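Local coordinates for protein cysteine desulfurase (Stenotrophomonas maltophilia, PDB 6WCI) that probably removes sulfur from L-cysteine as a pyridoxal-phosphate-dependent enzyme, yielding L-alanine and passing the sulfur to a carrier, at residues B[140-145]-B[189-194]; B[377-382]-B[397-402]. All coordinates share one frame; numbering follows the deposited sequence.

Contact 1 of 2, residues B[140-145]-B[189-194]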
loop_
_atom_site.group_PDB
_atom_site.type_symbol
_atom_site.label_atom_id
_atom_site.label_comp_id
_atom_site.label_asym_id
_atom_site.label_seq_id
_atom_site.Cartn_x
_atom_site.Cartn_y
_atom_site.Cartn_z
ATOM N N ARG B 140 -9.250 -17.443 -20.032
ATOM C CA ARG B 140 -7.917 -17.950 -20.335
ATOM C C ARG B 140 -6.844 -16.862 -20.340
ATOM O O ARG B 140 -5.665 -17.169 -20.126
ATOM C CB ARG B 140 -7.967 -18.656 -21.700
ATOM C CG ARG B 140 -6.642 -19.115 -22.263
ATOM C CD ARG B 140 -5.990 -20.149 -21.373
ATOM N NE ARG B 140 -6.811 -21.346 -21.229
ATOM C CZ ARG B 140 -6.397 -22.452 -20.625
ATOM N NH1 ARG B 140 -5.169 -22.507 -20.119
ATOM N NH2 ARG B 140 -7.208 -23.495 -20.519
ATOM N N MET B 141 -7.216 -15.601 -20.563
ATOM C CA MET B 141 -6.248 -14.532 -20.765
ATOM C C MET B 141 -6.046 -13.668 -19.532
ATOM O O MET B 141 -5.347 -12.652 -19.617
ATOM C CB MET B 141 -6.669 -13.653 -21.946
ATOM C CG MET B 141 -7.852 -12.744 -21.654
ATOM S SD MET B 141 -8.211 -11.610 -23.019
ATOM C CE MET B 141 -8.514 -12.747 -24.378
ATOM N N GLU B 142 -6.638 -14.045 -18.393
ATOM C CA GLU B 142 -6.534 -13.246 -17.177
ATOM C C GLU B 142 -5.102 -13.195 -16.666
ATOM O O GLU B 142 -4.313 -14.125 -16.847
ATOM C CB GLU B 142 -7.432 -13.808 -16.068
ATOM C CG GLU B 142 -8.913 -13.678 -16.376
ATOM C CD GLU B 142 -9.265 -12.277 -16.847
ATOM O OE1 GLU B 142 -9.083 -11.315 -16.062
ATOM O OE2 GLU B 142 -9.701 -12.140 -18.010
ATOM N N HIS B 143 -4.780 -12.086 -16.014
ATOM C CA HIS B 143 -3.525 -11.939 -15.306
ATOM C C HIS B 143 -3.646 -12.669 -13.971
ATOM O O HIS B 143 -4.750 -12.859 -13.453
ATOM C CB HIS B 143 -3.242 -10.441 -15.145
ATOM C CG HIS B 143 -1.978 -10.097 -14.421
ATOM N ND1 HIS B 143 -1.906 -10.037 -13.047
ATOM C CD2 HIS B 143 -0.771 -9.677 -14.879
ATOM C CE1 HIS B 143 -0.695 -9.651 -12.685
ATOM N NE2 HIS B 143 0.012 -9.421 -13.779
ATOM N N HIS B 144 -2.507 -13.110 -13.430
ATOM C CA HIS B 144 -2.520 -13.792 -12.138
ATOM C C HIS B 144 -3.302 -13.025 -11.086
ATOM O O HIS B 144 -3.913 -13.636 -10.203
ATOM C CB HIS B 144 -1.096 -14.025 -11.655
ATOM C CG HIS B 144 -0.351 -15.020 -12.480
ATOM N ND1 HIS B 144 1.013 -15.184 -12.399
ATOM C CD2 HIS B 144 -0.789 -15.922 -13.389
ATOM C CE1 HIS B 144 1.390 -16.133 -13.238
ATOM N NE2 HIS B 144 0.316 -16.596 -13.854
ATOM N N ALA B 145 -3.305 -11.689 -11.164
ATOM C CA ALA B 145 -4.098 -10.903 -10.226
ATOM C C ALA B 145 -5.570 -11.294 -10.268
ATOM O O ALA B 145 -6.268 -11.182 -9.259
ATOM C CB ALA B 145 -3.954 -9.416 -10.527
ATOM N N ALA B 189 -14.515 -13.640 -13.819
ATOM C CA ALA B 189 -13.317 -12.805 -13.776
ATOM C C ALA B 189 -12.846 -12.587 -15.206
ATOM O O ALA B 189 -12.321 -13.507 -15.842
ATOM C CB ALA B 189 -12.217 -13.440 -12.922
ATOM N N VAL B 190 -13.020 -11.368 -15.708
ATOM C CA VAL B 190 -12.759 -11.061 -17.109
ATOM C C VAL B 190 -11.956 -9.770 -17.192
ATOM O O VAL B 190 -12.319 -8.760 -16.577
ATOM C CB VAL B 190 -14.069 -10.956 -17.918
ATOM C CG1 VAL B 190 -15.069 -10.017 -17.224
ATOM C CG2 VAL B 190 -13.785 -10.506 -19.351
ATOM N N THR B 191 -10.864 -9.799 -17.950
ATOM C CA THR B 191 -10.051 -8.605 -18.104
ATOM C C THR B 191 -10.652 -7.664 -19.142
ATOM O O THR B 191 -11.312 -8.085 -20.098
ATOM C CB THR B 191 -8.617 -8.959 -18.496
ATOM O OG1 THR B 191 -7.822 -7.772 -18.455
ATOM C CG2 THR B 191 -8.557 -9.535 -19.902
ATOM N N HIS B 192 -10.447 -6.366 -18.920
ATOM C CA HIS B 192 -10.875 -5.389 -19.909
ATOM C C HIS B 192 -9.878 -5.346 -21.052
ATOM O O HIS B 192 -10.263 -5.397 -22.230
ATOM C CB HIS B 192 -11.033 -4.015 -19.264
ATOM C CG HIS B 192 -11.745 -3.016 -20.118
ATOM N ND1 HIS B 192 -12.136 -1.782 -19.647
ATOM C CD2 HIS B 192 -12.127 -3.063 -21.419
ATOM C CE1 HIS B 192 -12.739 -1.117 -20.614
ATOM N NE2 HIS B 192 -12.749 -1.872 -21.699
ATOM N N VAL B 193 -8.591 -5.311 -20.718
ATOM C CA VAL B 193 -7.516 -5.322 -21.703
ATOM C C VAL B 193 -6.429 -6.279 -21.233
ATOM O O VAL B 193 -5.973 -6.197 -20.088
ATOM C CB VAL B 193 -6.937 -3.916 -21.934
ATOM C CG1 VAL B 193 -5.806 -3.971 -22.954
ATOM C CG2 VAL B 193 -8.028 -2.972 -22.407
ATOM N N SER B 194 -6.021 -7.188 -22.116
ATOM C CA SER B 194 -5.016 -8.192 -21.794
ATOM C C SER B 194 -3.623 -7.573 -21.815
ATOM O O SER B 194 -3.250 -6.898 -22.783
ATOM C CB SER B 194 -5.109 -9.354 -22.791
ATOM O OG SER B 194 -3.908 -10.109 -22.837
HETATM O O HOH W 1 -5.467 -9.589 -18.556
#
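Glu142 and Thr191 form the tight part of this contact, the carboxylate of one receiving the backbone N-H of the other. Glu142 OE2 lies 2.6 Å from Thr191 N, approached on its syn side and 20° out of the carboxylate plane; the N-H...O angle of 137° shows a short but bent bond. The Glu142 chain folds back at chi2 (-48°), which lays CD over the strand end, 3.4 Å from Ala189 O. Close by, Met141 crosses Thr191 at about a right angle, with Met141 CG 3.7 Å from Thr191 CG2. Met141 SD also touches Ser194 CB, at 3.8 Å. The looser side is spanned by a water instead of direct contact: it donates to Met141 O at 3.2 Å and lies 3.0 Å from Thr191 OG1. The carboxylate also has partners beyond the two segments, Thr139 OG1 at OE2 and Asn146 ND2 at OE1. Strand 185-191 and the loop following its parallel neighbour, strand 135-139, are thereby joined at the strands' C-terminal ends, in the seven-stranded sheet typical of a fold-type I PLP enzyme. The N-H donors from Thr191 and Asn146 would stabilise a negative charge on the buried carboxylate, consistent with an ionised Glu142.

Contact 2 of 2, residues B[377-382]-B[397-402]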
loop_
_atom_site.group_PDB
_atom_site.type_symbol
_atom_site.label_atom_id
_atom_site.label_comp_id
_atom_site.label_asym_id
_atom_site.label_seq_id
_atom_site.Cartn_x
_atom_site.Cartn_y
_atom_site.Cartn_z
ATOM N N ALA B 377 14.198 -1.119 -23.940
ATOM C CA ALA B 377 13.656 -1.835 -22.793
ATOM C C ALA B 377 12.366 -2.530 -23.215
ATOM O O ALA B 377 11.370 -1.875 -23.533
ATOM C CB ALA B 377 13.415 -0.888 -21.620
ATOM N N VAL B 378 12.396 -3.855 -23.247
ATOM C CA VAL B 378 11.201 -4.672 -23.382
ATOM C C VAL B 378 11.255 -5.752 -22.311
ATOM O O VAL B 378 12.219 -5.861 -21.557
ATOM C CB VAL B 378 11.060 -5.298 -24.789
ATOM C CG1 VAL B 378 11.022 -4.223 -25.858
ATOM C CG2 VAL B 378 12.188 -6.275 -25.053
ATOM N N ARG B 379 10.211 -6.564 -22.263
ATOM C CA ARG B 379 10.100 -7.620 -21.274
ATOM C C ARG B 379 9.856 -8.936 -21.991
ATOM O O ARG B 379 8.962 -9.024 -22.839
ATOM C CB ARG B 379 8.960 -7.329 -20.307
ATOM C CG ARG B 379 8.726 -8.401 -19.260
ATOM C CD ARG B 379 9.975 -8.630 -18.427
ATOM N NE ARG B 379 9.683 -9.317 -17.173
ATOM C CZ ARG B 379 10.585 -10.011 -16.486
ATOM N NH1 ARG B 379 11.830 -10.111 -16.943
ATOM N NH2 ARG B 379 10.243 -10.610 -15.353
ATOM N N SER B 380 10.627 -9.957 -21.644
ATOM C CA SER B 380 10.383 -11.299 -22.148
ATOM C C SER B 380 10.076 -12.239 -20.992
ATOM O O SER B 380 10.667 -12.127 -19.915
ATOM C CB SER B 380 11.570 -11.814 -22.947
ATOM O OG SER B 380 11.774 -11.008 -24.093
ATOM N N GLY B 381 9.151 -13.155 -21.219
ATOM C CA GLY B 381 8.815 -14.151 -20.229
ATOM C C GLY B 381 7.352 -14.546 -20.356
ATOM O O GLY B 381 6.816 -14.609 -21.468
ATOM N N GLN B 382 6.734 -14.816 -19.203
ATOM C CA GLN B 382 5.347 -15.256 -19.140
ATOM C C GLN B 382 4.391 -14.156 -18.702
ATOM O O GLN B 382 3.173 -14.345 -18.795
ATOM C CB GLN B 382 5.219 -16.456 -18.197
ATOM C CG GLN B 382 6.210 -17.570 -18.509
ATOM C CD GLN B 382 5.832 -18.891 -17.873
ATOM O OE1 GLN B 382 4.878 -19.547 -18.296
ATOM N NE2 GLN B 382 6.578 -19.291 -16.848
ATOM N N THR B 397 7.321 -15.037 -24.509
ATOM C CA THR B 397 7.211 -14.125 -25.635
ATOM C C THR B 397 8.033 -12.888 -25.322
ATOM O O THR B 397 8.384 -12.625 -24.168
ATOM C CB THR B 397 5.763 -13.696 -25.927
ATOM O OG1 THR B 397 5.270 -12.897 -24.842
ATOM C CG2 THR B 397 4.854 -14.905 -26.135
ATOM N N CYS B 398 8.342 -12.130 -26.364
ATOM C CA CYS B 398 8.930 -10.811 -26.206
ATOM C C CYS B 398 7.820 -9.784 -26.364
ATOM O O CYS B 398 7.021 -9.871 -27.300
ATOM C CB CYS B 398 10.042 -10.569 -27.222
ATOM S SG CYS B 398 11.076 -9.148 -26.807
ATOM N N ARG B 399 7.744 -8.836 -25.436
ATOM C CA ARG B 399 6.606 -7.932 -25.391
ATOM C C ARG B 399 7.085 -6.498 -25.455
ATOM O O ARG B 399 7.807 -6.039 -24.563
ATOM C CB ARG B 399 5.761 -8.151 -24.140
ATOM C CG ARG B 399 4.489 -7.326 -24.150
ATOM C CD ARG B 399 3.782 -7.362 -22.797
ATOM N NE ARG B 399 4.617 -6.798 -21.738
ATOM C CZ ARG B 399 4.269 -6.752 -20.454
ATOM N NH1 ARG B 399 3.093 -7.228 -20.073
ATOM N NH2 ARG B 399 5.089 -6.223 -19.553
ATOM N N ALA B 400 6.676 -5.799 -26.504
ATOM C CA ALA B 400 6.845 -4.360 -26.600
ATOM C C ALA B 400 5.493 -3.722 -26.336
ATOM O O ALA B 400 4.484 -4.142 -26.910
ATOM C CB ALA B 400 7.375 -3.952 -27.974
ATOM N N SER B 401 5.459 -2.747 -25.434
ATOM C CA SER B 401 4.210 -2.100 -25.061
ATOM C C SER B 401 4.416 -0.596 -25.092
ATOM O O SER B 401 5.230 -0.057 -24.335
ATOM C CB SER B 401 3.720 -2.578 -23.689
ATOM O OG SER B 401 4.794 -2.807 -22.791
ATOM N N LEU B 402 3.671 0.068 -25.960
ATOM C CA LEU B 402 3.881 1.466 -26.286
ATOM C C LEU B 402 2.952 2.351 -25.466
ATOM O O LEU B 402 1.860 1.935 -25.065
ATOM C CB LEU B 402 3.633 1.691 -27.778
ATOM C CG LEU B 402 4.433 0.772 -28.712
ATOM C CD1 LEU B 402 4.034 0.962 -30.184
ATOM C CD2 LEU B 402 5.922 1.001 -28.525
#
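The guanidinium of Arg399 reaches Arg379 only by NH2, which lies oblique to Arg379 CB at 4.1 Å. The chain leaves the strand with CG opposite the backbone N and then bends at chi3 (62°), which brings the group alongside Arg379. Beyond the pair, Arg399 NH1 bonds Asn195 O, while NH2 has a long, weak ion pair with Asp49. Arg379 turns its own guanidinium away, leaving Arg379 NE 6.0 Å from Arg399 NH2, so the like charges do not meet.

Beneath these side chains the backbones run antiparallel, with short axes at 152°. Arg379 and Arg399 are a hydrogen-bonded pair: Arg399 N reaches Arg379 O at 2.9 Å, whereas the return bond from Arg379 N to Arg399 O is weak at 3.4 Å, though nearly straight. Gly381 and Thr397 form another such pair, bonded in both directions. Ser380 and Cys398 make the non-hydrogen-bonded pair between them; their CA atoms are 4.3 Å apart, and Ser380 CA also makes a CA-H...O contact of 3.1 Å with Thr397 O. Next to this pair, Val378 CG2 packs 3.5 Å from Cys398 SG, and helix 364-373 lies against Val378 and Ser380. Along its other edge, strand 397-401 bonds to strand 354-359. The result is an antiparallel ladder inside the mixed sheet of the C-terminal part of a class-V, fold-type I PLP enzyme, ending just before the oxidised cysteine (S-hydroxycysteine) at position 384.

Overall arrangement
Contact 1 closes before contact 2 opens along the chain, and each belongs to a different mixed sheet. Residues 189-191 end an inner strand of the seven-stranded sheet, whereas contact 2 pairs two neighbouring inner strands of the six-stranded one. Their centres are about 17 Å apart and their nearest atoms about 6 Å, without touching. Bonds from within or just beyond contact 1 lead toward contact 2: one starts at the residue following 189-194, and His144 bonds both the modified cysteine at 384 and His386 N, in the connection between the strands of contact 2. Loop residues at the ends of the two sheets are thus linked, and both contacts also touch the second subunit.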